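PDB 6BZN: halogenase PltM from Pseudomonas fluorescens, which halogenates phenolic compounds, with unusual versatility towards both substrate and halide, probably through a flavin-dependent monooxygenase-type reaction. Local coordinates for residues 203-208 with 334-339; 209-214 with 321-326; 326-331 with 341-346; 330-335 with 384-389. One frame throughout, in Å; residues are numbered along the deposited sequence.

Contact 1: 203-208 with 334-339; sequences LGLRTT and DRFCLL
L203 and F336 carry this small apolar contact through a CH-pi interaction. The two side chains come from opposite directions, and the CD1 methyl of L203 makes the close approach to the phenyl ring, settling over one face. L203 CD1 lies 3.6 Å from the ring centroid of F336, 20° off the normal. It is displaced towards the rim, so L203 CD1 is nearest to F336 CE1, at 3.4 Å, with F336 CZ almost as close. The F336 ring is brought there by a chi1 of 71°, which sets CG between the backbone N and the carbonyl carbon.

The remaining apolar touches are looser. L205 CD1 approaches F336 CE1 obliquely, at 4.2 Å. L338, on the same side of its strand as F336, closes the cluster: its CD1 lies 4.3 Å from L203 CD1, and its CD2 is 4.4 Å from L205 CD1. C337, between them, points away to helix 352-374. G204, with positive phi, turns the chain at the end of helix 198-203, and L203 and L205 on its two flanks both face the strand.

Strand 336-338 is the outermost strand of a five-stranded parallel sheet, consistent with the Rossmann-type FAD-binding fold of flavin-dependent halogenases. The leucines therefore lay the end of helix 198-203 against this border strand, where L199 also touches F336 and L338.

Backbone bonds hold both segments: C337 is tied to I189 and D191 of the adjacent strand, while L205 and T207 bond to V329 and R327. The guanidinium of R206 makes a cation-pi contact with Y326.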
loop_
_atom_site.group_PDB
_atom_site.type_symbol
_atom_site.label_atom_id
_atom_site.label_comp_id
_atom_site.label_asym_id
_atom_site.label_seq_id
_atom_site.Cartn_x
_atom_site.Cartn_y
_atom_site.Cartn_z
ATOM N N LEU A 203 5.673 -10.804 -21.129
ATOM C CA LEU A 203 6.830 -9.956 -21.415
ATOM C C LEU A 203 8.108 -10.406 -20.750
ATOM O O LEU A 203 9.170 -9.898 -21.088
ATOM C CB LEU A 203 6.566 -8.510 -21.006
ATOM C CG LEU A 203 5.544 -7.747 -21.856
ATOM C CD1 LEU A 203 5.195 -6.447 -21.158
ATOM C CD2 LEU A 203 6.089 -7.507 -23.244
ATOM N N GLY A 204 8.011 -11.313 -19.790
ATOM C CA GLY A 204 9.180 -11.861 -19.137
ATOM C C GLY A 204 9.934 -10.863 -18.277
ATOM O O GLY A 204 11.163 -10.913 -18.215
ATOM N N LEU A 205 9.213 -9.943 -17.626
ATOM C CA LEU A 205 9.883 -8.903 -16.830
ATOM C C LEU A 205 9.958 -9.196 -15.324
ATOM O O LEU A 205 10.749 -8.568 -14.634
ATOM C CB LEU A 205 9.232 -7.535 -17.064
ATOM C CG LEU A 205 9.071 -7.141 -18.541
ATOM C CD1 LEU A 205 8.102 -5.983 -18.707
ATOM C CD2 LEU A 205 10.418 -6.814 -19.130
ATOM N N ARG A 206 9.166 -10.142 -14.826
ATOM C CA ARG A 206 9.102 -10.399 -13.387
ATOM C C ARG A 206 10.192 -11.340 -12.886
ATOM O O ARG A 206 10.553 -12.316 -13.557
ATOM C CB ARG A 206 7.737 -10.950 -13.011
ATOM C CG ARG A 206 7.519 -10.993 -11.519
ATOM C CD ARG A 206 6.111 -11.392 -11.185
ATOM N NE ARG A 206 5.162 -10.344 -11.549
ATOM C CZ ARG A 206 3.865 -10.412 -11.306
ATOM N NH1 ARG A 206 3.370 -11.472 -10.690
ATOM N NH2 ARG A 206 3.066 -9.410 -11.679
ATOM N N THR A 207 10.692 -11.048 -11.687
ATOM C CA THR A 207 11.700 -11.881 -11.030
ATOM C C THR A 207 11.609 -11.704 -9.517
ATOM O O THR A 207 11.059 -10.712 -9.047
ATOM C CB THR A 207 13.129 -11.521 -11.510
ATOM O OG1 THR A 207 14.078 -12.406 -10.925
ATOM C CG2 THR A 207 13.501 -10.111 -11.135
ATOM N N THR A 208 12.140 -12.681 -8.785
ATOM C CA THR A 208 12.382 -12.565 -7.357
ATOM C C THR A 208 13.868 -12.374 -7.046
ATOM O O THR A 208 14.229 -12.223 -5.877
ATOM C CB THR A 208 11.845 -13.788 -6.598
ATOM O OG1 THR A 208 12.497 -14.971 -7.066
ATOM C CG2 THR A 208 10.335 -13.924 -6.803
ATOM N N ASP A 334 7.107 1.028 -25.624
ATOM C CA ASP A 334 6.472 1.916 -26.593
ATOM C C ASP A 334 4.945 1.903 -26.433
ATOM O O ASP A 334 4.307 2.953 -26.505
ATOM C CB ASP A 334 6.808 1.485 -28.041
ATOM C CG ASP A 334 8.275 1.706 -28.417
ATOM O OD1 ASP A 334 9.041 2.290 -27.624
ATOM O OD2 ASP A 334 8.664 1.283 -29.526
ATOM N N ARG A 335 4.386 0.707 -26.234
ATOM C CA ARG A 335 2.930 0.506 -26.283
ATOM C C ARG A 335 2.293 -0.051 -25.012
ATOM O O ARG A 335 1.117 -0.424 -25.040
ATOM C CB ARG A 335 2.581 -0.414 -27.464
ATOM C CG ARG A 335 2.992 0.136 -28.827
ATOM C CD ARG A 335 2.077 1.275 -29.226
ATOM N NE ARG A 335 2.386 1.856 -30.532
ATOM C CZ ARG A 335 1.586 2.700 -31.195
ATOM N NH1 ARG A 335 0.405 3.072 -30.699
ATOM N NH2 ARG A 335 1.965 3.180 -32.382
ATOM N N PHE A 336 3.027 -0.073 -23.900
ATOM C CA PHE A 336 2.457 -0.579 -22.657
ATOM C C PHE A 336 3.059 0.074 -21.433
ATOM O O PHE A 336 4.146 0.642 -21.472
ATOM C CB PHE A 336 2.608 -2.098 -22.535
ATOM C CG PHE A 336 4.022 -2.551 -22.289
ATOM C CD1 PHE A 336 4.523 -2.655 -20.998
ATOM C CD2 PHE A 336 4.856 -2.858 -23.351
ATOM C CE1 PHE A 336 5.824 -3.082 -20.765
ATOM C CE2 PHE A 336 6.162 -3.281 -23.124
ATOM C CZ PHE A 336 6.647 -3.385 -21.830
ATOM N N CYS A 337 2.312 -0.037 -20.342
ATOM C CA CYS A 337 2.815 0.270 -19.014
ATOM C C CYS A 337 2.174 -0.707 -18.042
ATOM O O CYS A 337 0.964 -0.977 -18.121
ATOM C CB CYS A 337 2.492 1.704 -18.615
ATOM S SG CYS A 337 2.851 2.076 -16.871
ATOM N N LEU A 338 3.004 -1.260 -17.159
ATOM C CA LEU A 338 2.533 -2.028 -16.023
ATOM C C LEU A 338 2.396 -1.069 -14.856
ATOM O O LEU A 338 3.346 -0.370 -14.507
ATOM C CB LEU A 338 3.525 -3.126 -15.637
ATOM C CG LEU A 338 3.553 -4.421 -16.445
ATOM C CD1 LEU A 338 3.561 -4.200 -17.934
ATOM C CD2 LEU A 338 4.718 -5.288 -15.997
ATOM N N LEU A 339 1.217 -1.038 -14.254
ATOM C CA LEU A 339 1.056 -0.313 -13.004
ATOM C C LEU A 339 1.771 -1.064 -11.867
ATOM O O LEU A 339 2.228 -2.204 -12.050
ATOM C CB LEU A 339 -0.425 -0.071 -12.717
ATOM C CG LEU A 339 -1.120 0.990 -13.570
ATOM C CD1 LEU A 339 -2.552 1.134 -13.070
ATOM C CD2 LEU A 339 -0.429 2.341 -13.551
#

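Contact 2: 209-214 with 321-326; sequences EGLATD and APRINY
R323 reaches across to T213 and D214 where two antiparallel strand pairs are joined: the loop 209-214 links strand 206-207 to strand 215-223, while the loop 321-326 leads from strand 313-321 to strand 327-328. The guanidinium is used both at its edge and over a face. At the edge, R323 NH2 donates to T213 O at 2.9 Å with an angle of 152°. Over one face lies the D214 carboxylate, its plane only 20° from that of the guanidinium; D214 OD1 is 3.3 Å from R323 NE, a salt bridge of charges alone, as no N-H points at the oxygen. D214 OD1 takes its hydrogen bond from N282 ND2. Water 1 accepts from R323 NH2 and donates to L211 O.

Beyond the polar cluster, L211 CD1 rests 3.5 Å from Y326 CA; Y326 has been seen to bind FAD in a structure of this protein. T213 CG2 packs 3.4 Å from N325 ND2, while T213 OG1 bonds to D397 of helix 383-406.

The second shell fixes the arginine. Its chain runs extended from CG to NE, and R323 NE donates to N325 OD1 at 2.9 Å, on a lone pair. N325 OD1 also accepts from T215 N, and N325 ND2 donates to I346 O. A methionine in place of R323 would probably leave T213 O without its donor and the D214 carboxylate without the stacked guanidinium charge. The guanidinium is likely to ease another pairing too: T213 O and N325 OD1, both acceptors, stand 3.2 Å apart, each gripped by a different nitrogen of R323.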
loop_
_atom_site.group_PDB
_atom_site.type_symbol
_atom_site.label_atom_id
_atom_site.label_comp_id
_atom_site.label_asym_id
_atom_site.label_seq_id
_atom_site.Cartn_x
_atom_site.Cartn_y
_atom_site.Cartn_z
ATOM N N GLU A 209 14.722 -12.352 -8.077
ATOM C CA GLU A 209 16.163 -12.194 -7.881
ATOM C C GLU A 209 16.415 -10.860 -7.212
ATOM O O GLU A 209 15.811 -9.858 -7.587
ATOM C CB GLU A 209 16.913 -12.236 -9.225
ATOM C CG GLU A 209 18.441 -12.316 -9.125
ATOM C CD GLU A 209 19.159 -10.997 -8.801
ATOM O OE1 GLU A 209 20.259 -11.074 -8.198
ATOM O OE2 GLU A 209 18.667 -9.886 -9.134
ATOM N N GLY A 210 17.302 -10.850 -6.227
ATOM C CA GLY A 210 17.725 -9.617 -5.580
ATOM C C GLY A 210 16.810 -9.072 -4.488
ATOM O O GLY A 210 17.133 -8.040 -3.896
ATOM N N LEU A 211 15.686 -9.733 -4.201
ATOM C CA LEU A 211 14.765 -9.247 -3.164
ATOM C C LEU A 211 15.228 -9.684 -1.789
ATOM O O LEU A 211 15.528 -10.868 -1.574
ATOM C CB LEU A 211 13.328 -9.737 -3.398
ATOM C CG LEU A 211 12.639 -9.081 -4.585
ATOM C CD1 LEU A 211 11.300 -9.738 -4.845
ATOM C CD2 LEU A 211 12.467 -7.576 -4.377
ATOM N N ALA A 212 15.285 -8.725 -0.866
ATOM C CA ALA A 212 15.595 -8.995 0.541
ATOM C C ALA A 212 14.426 -9.584 1.326
ATOM O O ALA A 212 14.650 -10.252 2.326
ATOM C CB ALA A 212 16.099 -7.732 1.236
ATOM N N THR A 213 13.187 -9.315 0.895
ATOM C CA THR A 213 12.006 -9.783 1.587
ATOM C C THR A 213 11.499 -11.076 0.935
ATOM O O THR A 213 11.290 -11.118 -0.279
ATOM C CB THR A 213 10.899 -8.714 1.558
ATOM O OG1 THR A 213 11.439 -7.454 1.977
ATOM C CG2 THR A 213 9.771 -9.080 2.479
ATOM N N ASP A 214 11.295 -12.099 1.761
ATOM C CA ASP A 214 10.771 -13.402 1.353
ATOM C C ASP A 214 9.715 -13.788 2.380
ATOM O O ASP A 214 10.037 -14.326 3.445
ATOM C CB ASP A 214 11.929 -14.403 1.300
ATOM C CG ASP A 214 11.527 -15.789 0.791
ATOM O OD1 ASP A 214 10.341 -16.074 0.517
ATOM O OD2 ASP A 214 12.460 -16.616 0.667
ATOM N N ALA A 321 -0.935 -17.281 0.359
ATOM C CA ALA A 321 0.017 -16.999 -0.706
ATOM C C ALA A 321 1.416 -17.353 -0.182
ATOM O O ALA A 321 1.901 -16.701 0.747
ATOM C CB ALA A 321 -0.068 -15.522 -1.115
ATOM N N PRO A 322 2.068 -18.387 -0.760
ATOM C CA PRO A 322 3.377 -18.828 -0.222
ATOM C C PRO A 322 4.553 -17.862 -0.418
ATOM O O PRO A 322 5.510 -17.874 0.372
ATOM C CB PRO A 322 3.625 -20.158 -0.958
ATOM C CG PRO A 322 2.841 -20.031 -2.223
ATOM C CD PRO A 322 1.594 -19.292 -1.831
ATOM N N ARG A 323 4.498 -17.054 -1.467
ATOM C CA ARG A 323 5.460 -15.992 -1.640
ATOM C C ARG A 323 4.876 -14.766 -2.321
ATOM O O ARG A 323 4.578 -14.766 -3.522
ATOM C CB ARG A 323 6.688 -16.423 -2.416
ATOM C CG ARG A 323 7.620 -15.227 -2.503
ATOM C CD ARG A 323 9.054 -15.553 -2.638
ATOM N NE ARG A 323 9.883 -14.400 -2.277
ATOM C CZ ARG A 323 11.183 -14.324 -2.516
ATOM N NH1 ARG A 323 11.809 -15.329 -3.116
ATOM N NH2 ARG A 323 11.866 -13.254 -2.144
ATOM N N ILE A 324 4.802 -13.688 -1.559
ATOM C CA ILE A 324 4.108 -12.496 -2.011
ATOM C C ILE A 324 4.988 -11.450 -2.686
ATOM O O ILE A 324 4.465 -10.478 -3.239
ATOM C CB ILE A 324 3.279 -11.883 -0.863
ATOM C CG1 ILE A 324 4.167 -11.276 0.215
ATOM C CG2 ILE A 324 2.343 -12.930 -0.280
ATOM C CD1 ILE A 324 3.401 -10.744 1.404
ATOM N N ASN A 325 6.301 -11.664 -2.706
ATOM C CA ASN A 325 7.259 -10.647 -3.119
ATOM C C ASN A 325 7.728 -10.865 -4.550
ATOM O O ASN A 325 8.084 -11.971 -4.907
ATOM C CB ASN A 325 8.501 -10.649 -2.221
ATOM C CG ASN A 325 8.245 -11.281 -0.871
ATOM O OD1 ASN A 325 8.417 -12.497 -0.708
ATOM N ND2 ASN A 325 7.792 -10.484 0.095
ATOM N N TYR A 326 7.782 -9.790 -5.322
ATOM C CA TYR A 326 8.327 -9.839 -6.683
ATOM C C TYR A 326 8.656 -8.437 -7.125
ATOM O O TYR A 326 8.154 -7.469 -6.547
ATOM C CB TYR A 326 7.351 -10.514 -7.643
ATOM C CG TYR A 326 5.964 -9.916 -7.669
ATOM C CD1 TYR A 326 5.653 -8.866 -8.524
ATOM C CD2 TYR A 326 4.972 -10.400 -6.845
ATOM C CE1 TYR A 326 4.377 -8.304 -8.546
ATOM C CE2 TYR A 326 3.696 -9.840 -6.848
ATOM C CZ TYR A 326 3.403 -8.801 -7.706
ATOM O OH TYR A 326 2.139 -8.260 -7.700
HETATM O O HOH W 1 14.483 -13.376 -3.384
#

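Contact 3: 326-331 with 341-346; sequences YRSVQN and QATGFI
Y326 and F345 form a single antiparallel, hydrogen-bonded bridge, with Y326 N to F345 O at 3.0 Å and F345 N to Y326 O at 2.9 Å. The bridge lies just past helix 340-343, a short helix that follows the edge strand of the parallel sheet; Y326 and Q341 have both been seen to bind FAD. G344, leaving the helix, passes close to Y326 O, where a CB would be tight.

With chi1 at 54°, the Y326 ring folds back over the bridge, and one face receives F345 N and, off-centre, F345 CB, 4.2 Å from its centroid. At the ring's edge, Y326 OH donates to Q341 O at 2.5 Å, in the carbonyl plane. Two more carbonyls at the helix end are satisfied from the strand side. S328 OG donates to T343 O at 2.5 Å, on a lone pair, and accepts from water 2; the same water donates to A342 O, which R206 NH2 also reaches. T343 CG2 packs against the CB atoms of both S328 and N331. N331 ND2 donates to T343 OG1, whose other partner is L339 O, over 3.2 Å at 162°, the hydroxyl lying in the plane of the N331 amide.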
loop_
_atom_site.group_PDB
_atom_site.type_symbol
_atom_site.label_atom_id
_atom_site.label_comp_id
_atom_site.label_asym_id
_atom_site.label_seq_id
_atom_site.Cartn_x
_atom_site.Cartn_y
_atom_site.Cartn_z
ATOM N N TYR A 326 7.782 -9.790 -5.322
ATOM C CA TYR A 326 8.327 -9.839 -6.683
ATOM C C TYR A 326 8.656 -8.437 -7.125
ATOM O O TYR A 326 8.154 -7.469 -6.547
ATOM C CB TYR A 326 7.351 -10.514 -7.643
ATOM C CG TYR A 326 5.964 -9.916 -7.669
ATOM C CD1 TYR A 326 5.653 -8.866 -8.524
ATOM C CD2 TYR A 326 4.972 -10.400 -6.845
ATOM C CE1 TYR A 326 4.377 -8.304 -8.546
ATOM C CE2 TYR A 326 3.696 -9.840 -6.848
ATOM C CZ TYR A 326 3.403 -8.801 -7.706
ATOM O OH TYR A 326 2.139 -8.260 -7.700
ATOM N N ARG A 327 9.529 -8.336 -8.117
ATOM C CA ARG A 327 9.861 -7.073 -8.749
ATOM C C ARG A 327 9.957 -7.312 -10.250
ATOM O O ARG A 327 9.801 -8.447 -10.712
ATOM C CB ARG A 327 11.169 -6.511 -8.193
ATOM C CG ARG A 327 12.400 -7.343 -8.479
ATOM C CD ARG A 327 13.684 -6.664 -8.010
ATOM N NE ARG A 327 14.809 -7.450 -8.527
ATOM C CZ ARG A 327 15.468 -7.229 -9.664
ATOM N NH1 ARG A 327 15.196 -6.196 -10.467
ATOM N NH2 ARG A 327 16.442 -8.059 -9.998
ATOM N N SER A 328 10.175 -6.237 -10.999
ATOM C CA SER A 328 10.346 -6.322 -12.452
ATOM C C SER A 328 11.557 -5.539 -12.907
ATOM O O SER A 328 11.925 -4.527 -12.311
ATOM C CB SER A 328 9.112 -5.808 -13.180
ATOM O OG SER A 328 7.959 -6.574 -12.877
ATOM N N VAL A 329 12.173 -6.016 -13.980
ATOM C CA VAL A 329 13.373 -5.382 -14.516
ATOM C C VAL A 329 13.048 -4.127 -15.351
ATOM O O VAL A 329 13.885 -3.231 -15.485
ATOM C CB VAL A 329 14.249 -6.385 -15.315
ATOM C CG1 VAL A 329 14.648 -7.562 -14.441
ATOM C CG2 VAL A 329 13.550 -6.895 -16.567
ATOM N N GLN A 330 11.848 -4.092 -15.928
ATOM C CA GLN A 330 11.316 -2.940 -16.668
ATOM C C GLN A 330 9.812 -2.995 -16.497
ATOM O O GLN A 330 9.273 -4.048 -16.138
ATOM C CB GLN A 330 11.603 -3.038 -18.168
ATOM C CG GLN A 330 13.061 -2.895 -18.572
ATOM C CD GLN A 330 13.248 -2.895 -20.091
ATOM O OE1 GLN A 330 12.406 -3.394 -20.831
ATOM N NE2 GLN A 330 14.355 -2.333 -20.551
ATOM N N ASN A 331 9.136 -1.884 -16.741
ATOM C CA ASN A 331 7.681 -1.909 -16.746
ATOM C C ASN A 331 6.980 -0.978 -17.712
ATOM O O ASN A 331 5.769 -0.838 -17.643
ATOM C CB ASN A 331 7.166 -1.702 -15.306
ATOM C CG ASN A 331 7.164 -0.246 -14.888
ATOM O OD1 ASN A 331 7.894 0.568 -15.441
ATOM N ND2 ASN A 331 6.339 0.093 -13.898
ATOM N N GLN A 341 1.187 -2.798 -8.984
ATOM C CA GLN A 341 0.875 -4.191 -8.598
ATOM C C GLN A 341 1.319 -5.232 -9.634
ATOM O O GLN A 341 1.744 -6.336 -9.266
ATOM C CB GLN A 341 -0.618 -4.387 -8.335
ATOM C CG GLN A 341 -1.135 -3.738 -7.079
ATOM C CD GLN A 341 -0.720 -4.466 -5.802
ATOM O OE1 GLN A 341 -0.083 -3.872 -4.929
ATOM N NE2 GLN A 341 -1.111 -5.740 -5.669
ATOM N N ALA A 342 1.201 -4.883 -10.913
ATOM C CA ALA A 342 1.672 -5.742 -11.987
ATOM C C ALA A 342 3.210 -5.793 -12.078
ATOM O O ALA A 342 3.749 -6.713 -12.683
ATOM C CB ALA A 342 1.076 -5.296 -13.308
ATOM N N THR A 343 3.893 -4.803 -11.500
ATOM C CA THR A 343 5.348 -4.651 -11.578
ATOM C C THR A 343 6.078 -5.261 -10.406
ATOM O O THR A 343 7.057 -6.002 -10.579
ATOM C CB THR A 343 5.715 -3.144 -11.614
ATOM O OG1 THR A 343 5.030 -2.531 -12.706
ATOM C CG2 THR A 343 7.188 -2.932 -11.794
ATOM N N GLY A 344 5.630 -4.915 -9.201
ATOM C CA GLY A 344 6.293 -5.376 -8.005
ATOM C C GLY A 344 5.439 -5.255 -6.771
ATOM O O GLY A 344 4.589 -4.374 -6.691
ATOM N N PHE A 345 5.646 -6.164 -5.825
ATOM C CA PHE A 345 5.002 -6.088 -4.517
ATOM C C PHE A 345 5.940 -6.624 -3.461
ATOM O O PHE A 345 6.663 -7.563 -3.720
ATOM C CB PHE A 345 3.713 -6.898 -4.491
ATOM C CG PHE A 345 2.916 -6.699 -3.231
ATOM C CD1 PHE A 345 2.187 -5.534 -3.052
ATOM C CD2 PHE A 345 2.905 -7.656 -2.232
ATOM C CE1 PHE A 345 1.447 -5.330 -1.891
ATOM C CE2 PHE A 345 2.161 -7.469 -1.076
ATOM C CZ PHE A 345 1.424 -6.300 -0.910
ATOM N N ILE A 346 5.913 -6.038 -2.263
ATOM C CA ILE A 346 6.815 -6.468 -1.198
ATOM C C ILE A 346 6.056 -7.107 -0.045
ATOM O O ILE A 346 6.260 -8.281 0.251
ATOM C CB ILE A 346 7.699 -5.296 -0.720
ATOM C CG1 ILE A 346 8.558 -4.750 -1.882
ATOM C CG2 ILE A 346 8.577 -5.724 0.443
ATOM C CD1 ILE A 346 9.503 -5.743 -2.550
HETATM O O HOH W 2 5.990 -7.932 -13.507
#

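Contact 4: 330-335 with 384-389; sequences QNVGDR and EVERHC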
loop_
_atom_site.group_PDB
_atom_site.type_symbol
_atom_site.label_atom_id
_atom_site.label_comp_id
_atom_site.label_asym_id
_atom_site.label_seq_id
_atom_site.Cartn_x
_atom_site.Cartn_y
_atom_site.Cartn_z
ATOM N N GLN A 330 11.848 -4.092 -15.928
ATOM C CA GLN A 330 11.316 -2.940 -16.668
ATOM C C GLN A 330 9.812 -2.995 -16.497
ATOM O O GLN A 330 9.273 -4.048 -16.138
ATOM C CB GLN A 330 11.603 -3.038 -18.168
ATOM C CG GLN A 330 13.061 -2.895 -18.572
ATOM C CD GLN A 330 13.248 -2.895 -20.091
ATOM O OE1 GLN A 330 12.406 -3.394 -20.831
ATOM N NE2 GLN A 330 14.355 -2.333 -20.551
ATOM N N ASN A 331 9.136 -1.884 -16.741
ATOM C CA ASN A 331 7.681 -1.909 -16.746
ATOM C C ASN A 331 6.980 -0.978 -17.712
ATOM O O ASN A 331 5.769 -0.838 -17.643
ATOM C CB ASN A 331 7.166 -1.702 -15.306
ATOM C CG ASN A 331 7.164 -0.246 -14.888
ATOM O OD1 ASN A 331 7.894 0.568 -15.441
ATOM N ND2 ASN A 331 6.339 0.093 -13.898
ATOM N N VAL A 332 7.723 -0.350 -18.623
ATOM C CA VAL A 332 7.123 0.446 -19.684
ATOM C C VAL A 332 7.763 0.054 -21.004
ATOM O O VAL A 332 8.921 -0.375 -21.044
ATOM C CB VAL A 332 7.278 1.965 -19.442
ATOM C CG1 VAL A 332 6.636 2.377 -18.120
ATOM C CG2 VAL A 332 8.739 2.397 -19.451
ATOM N N GLY A 333 6.997 0.208 -22.074
ATOM C CA GLY A 333 7.508 0.075 -23.446
ATOM C C GLY A 333 6.874 1.128 -24.316
ATOM O O GLY A 333 6.165 2.002 -23.828
ATOM N N ASP A 334 7.107 1.028 -25.624
ATOM C CA ASP A 334 6.472 1.916 -26.593
ATOM C C ASP A 334 4.945 1.903 -26.433
ATOM O O ASP A 334 4.307 2.953 -26.505
ATOM C CB ASP A 334 6.808 1.485 -28.041
ATOM C CG ASP A 334 8.275 1.706 -28.417
ATOM O OD1 ASP A 334 9.041 2.290 -27.624
ATOM O OD2 ASP A 334 8.664 1.283 -29.526
ATOM N N ARG A 335 4.386 0.707 -26.234
ATOM C CA ARG A 335 2.930 0.506 -26.283
ATOM C C ARG A 335 2.293 -0.051 -25.012
ATOM O O ARG A 335 1.117 -0.424 -25.040
ATOM C CB ARG A 335 2.581 -0.414 -27.464
ATOM C CG ARG A 335 2.992 0.136 -28.827
ATOM C CD ARG A 335 2.077 1.275 -29.226
ATOM N NE ARG A 335 2.386 1.856 -30.532
ATOM C CZ ARG A 335 1.586 2.700 -31.195
ATOM N NH1 ARG A 335 0.405 3.072 -30.699
ATOM N NH2 ARG A 335 1.965 3.180 -32.382
ATOM N N GLU A 384 10.179 8.019 -16.720
ATOM C CA GLU A 384 10.062 8.467 -15.338
ATOM C C GLU A 384 8.980 7.705 -14.562
ATOM O O GLU A 384 9.030 7.648 -13.330
ATOM C CB GLU A 384 9.841 9.977 -15.268
ATOM C CG GLU A 384 11.015 10.790 -15.821
ATOM C CD GLU A 384 12.325 10.618 -15.053
ATOM O OE1 GLU A 384 12.288 10.411 -13.822
ATOM O OE2 GLU A 384 13.408 10.712 -15.689
ATOM N N VAL A 385 8.013 7.130 -15.270
ATOM C CA VAL A 385 7.042 6.237 -14.639
ATOM C C VAL A 385 7.775 4.977 -14.139
ATOM O O VAL A 385 7.588 4.538 -12.989
ATOM C CB VAL A 385 5.873 5.894 -15.590
ATOM C CG1 VAL A 385 4.920 4.895 -14.964
ATOM C CG2 VAL A 385 5.107 7.161 -15.946
ATOM N N GLU A 386 8.624 4.410 -14.986
ATOM C CA GLU A 386 9.432 3.261 -14.590
ATOM C C GLU A 386 10.397 3.575 -13.450
ATOM O O GLU A 386 10.543 2.789 -12.522
ATOM C CB GLU A 386 10.231 2.754 -15.787
ATOM C CG GLU A 386 11.048 1.515 -15.499
ATOM C CD GLU A 386 11.642 0.939 -16.757
ATOM O OE1 GLU A 386 12.824 1.210 -17.035
ATOM O OE2 GLU A 386 10.910 0.252 -17.500
ATOM N N ARG A 387 11.088 4.704 -13.558
ATOM C CA ARG A 387 12.030 5.113 -12.531
ATOM C C ARG A 387 11.345 5.228 -11.169
ATOM O O ARG A 387 11.834 4.675 -10.194
ATOM C CB ARG A 387 12.719 6.421 -12.916
ATOM C CG ARG A 387 13.641 6.975 -11.841
ATOM C CD ARG A 387 14.453 8.137 -12.387
ATOM N NE ARG A 387 15.167 8.861 -11.329
ATOM C CZ ARG A 387 15.094 10.173 -11.082
ATOM N NH1 ARG A 387 14.334 10.991 -11.804
ATOM N NH2 ARG A 387 15.817 10.687 -10.083
ATOM N N HIS A 388 10.218 5.933 -11.105
ATOM C CA HIS A 388 9.435 5.972 -9.872
ATOM C C HIS A 388 9.065 4.557 -9.372
ATOM O O HIS A 388 9.336 4.218 -8.223
ATOM C CB HIS A 388 8.164 6.808 -10.022
ATOM C CG HIS A 388 7.191 6.558 -8.921
ATOM N ND1 HIS A 388 6.045 5.813 -9.095
ATOM C CD2 HIS A 388 7.265 6.836 -7.600
ATOM C CE1 HIS A 388 5.421 5.700 -7.938
ATOM N NE2 HIS A 388 6.148 6.304 -7.014
ATOM N N CYS A 389 8.481 3.724 -10.234
ATOM C CA CYS A 389 7.934 2.444 -9.771
ATOM C C CYS A 389 9.020 1.490 -9.288
ATOM O O CYS A 389 8.909 0.899 -8.196
ATOM C CB CYS A 389 7.083 1.771 -10.841
ATOM S SG CYS A 389 6.247 0.310 -10.173
#
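E386 projects from helix 383-406 into the loop 330-335, which leads to the edge strand 336-338 of the parallel sheet. E386 CB packs beside N331 OD1, at 3.2 Å, with V332 CG2 farther off at 4.0 Å. CG, anti to the backbone N with chi1 at -177°, carries the chain straight out from the helix and still runs past N331 OD1, since the two side chains slide by each other in opposite directions. CD comes over the backbone of Q330 and N331.

At the tip, E386 OE2 takes the N-H of N331 at 2.9 Å with an angle of 163°. This donor comes from the anti side and out of the carboxylate plane. The next amide, V332 N, adds a weak bond to E386 OE2 at 3.4 Å. Q330 CA and CB press against the same oxygen, and R379 NH1, also bonded to V332 O, forms a salt bridge with it.

Around this anchor V332 CG1 makes an apolar contact with V385 CG1 at 4.4 Å; N331 ND2, bonded to T343 OG1, rests 3.6 Å from C389 CB. A leucine at E386 would probably leave the N-H of N331 without its acceptor and R379 without its anionic mate.

The chemistry is uneven: N331 OD1 is buried against the CA and CB of E386 with no polar partner in the model, whereas two consecutive amides and an arginine converge on OE2, a setting likely to favour the ionised carboxylate and to pin the loop to the helix.

How the contacts relate
Contacts 1, 3 and 4 cluster at the edge of the parallel sheet: contact 1 lies about 8 Å, centre to centre, from both 3 and 4, which are about 11 Å apart. Contact 2 sits farther along, about 11 Å from contact 3 and 21 Å from contact 4. Y326 belongs to contacts 2 and 3, and Q330 and N331 to contacts 3 and 4. Strands 206-207 and 327-328 pair between contacts 1 and 3, while L338 N probably bonds to N331 O. Along the chain, contact 2 closes before 3 and 4 open. Together they join helix 383-406, the edge strand and the mixed sheet around residues seen to bind FAD.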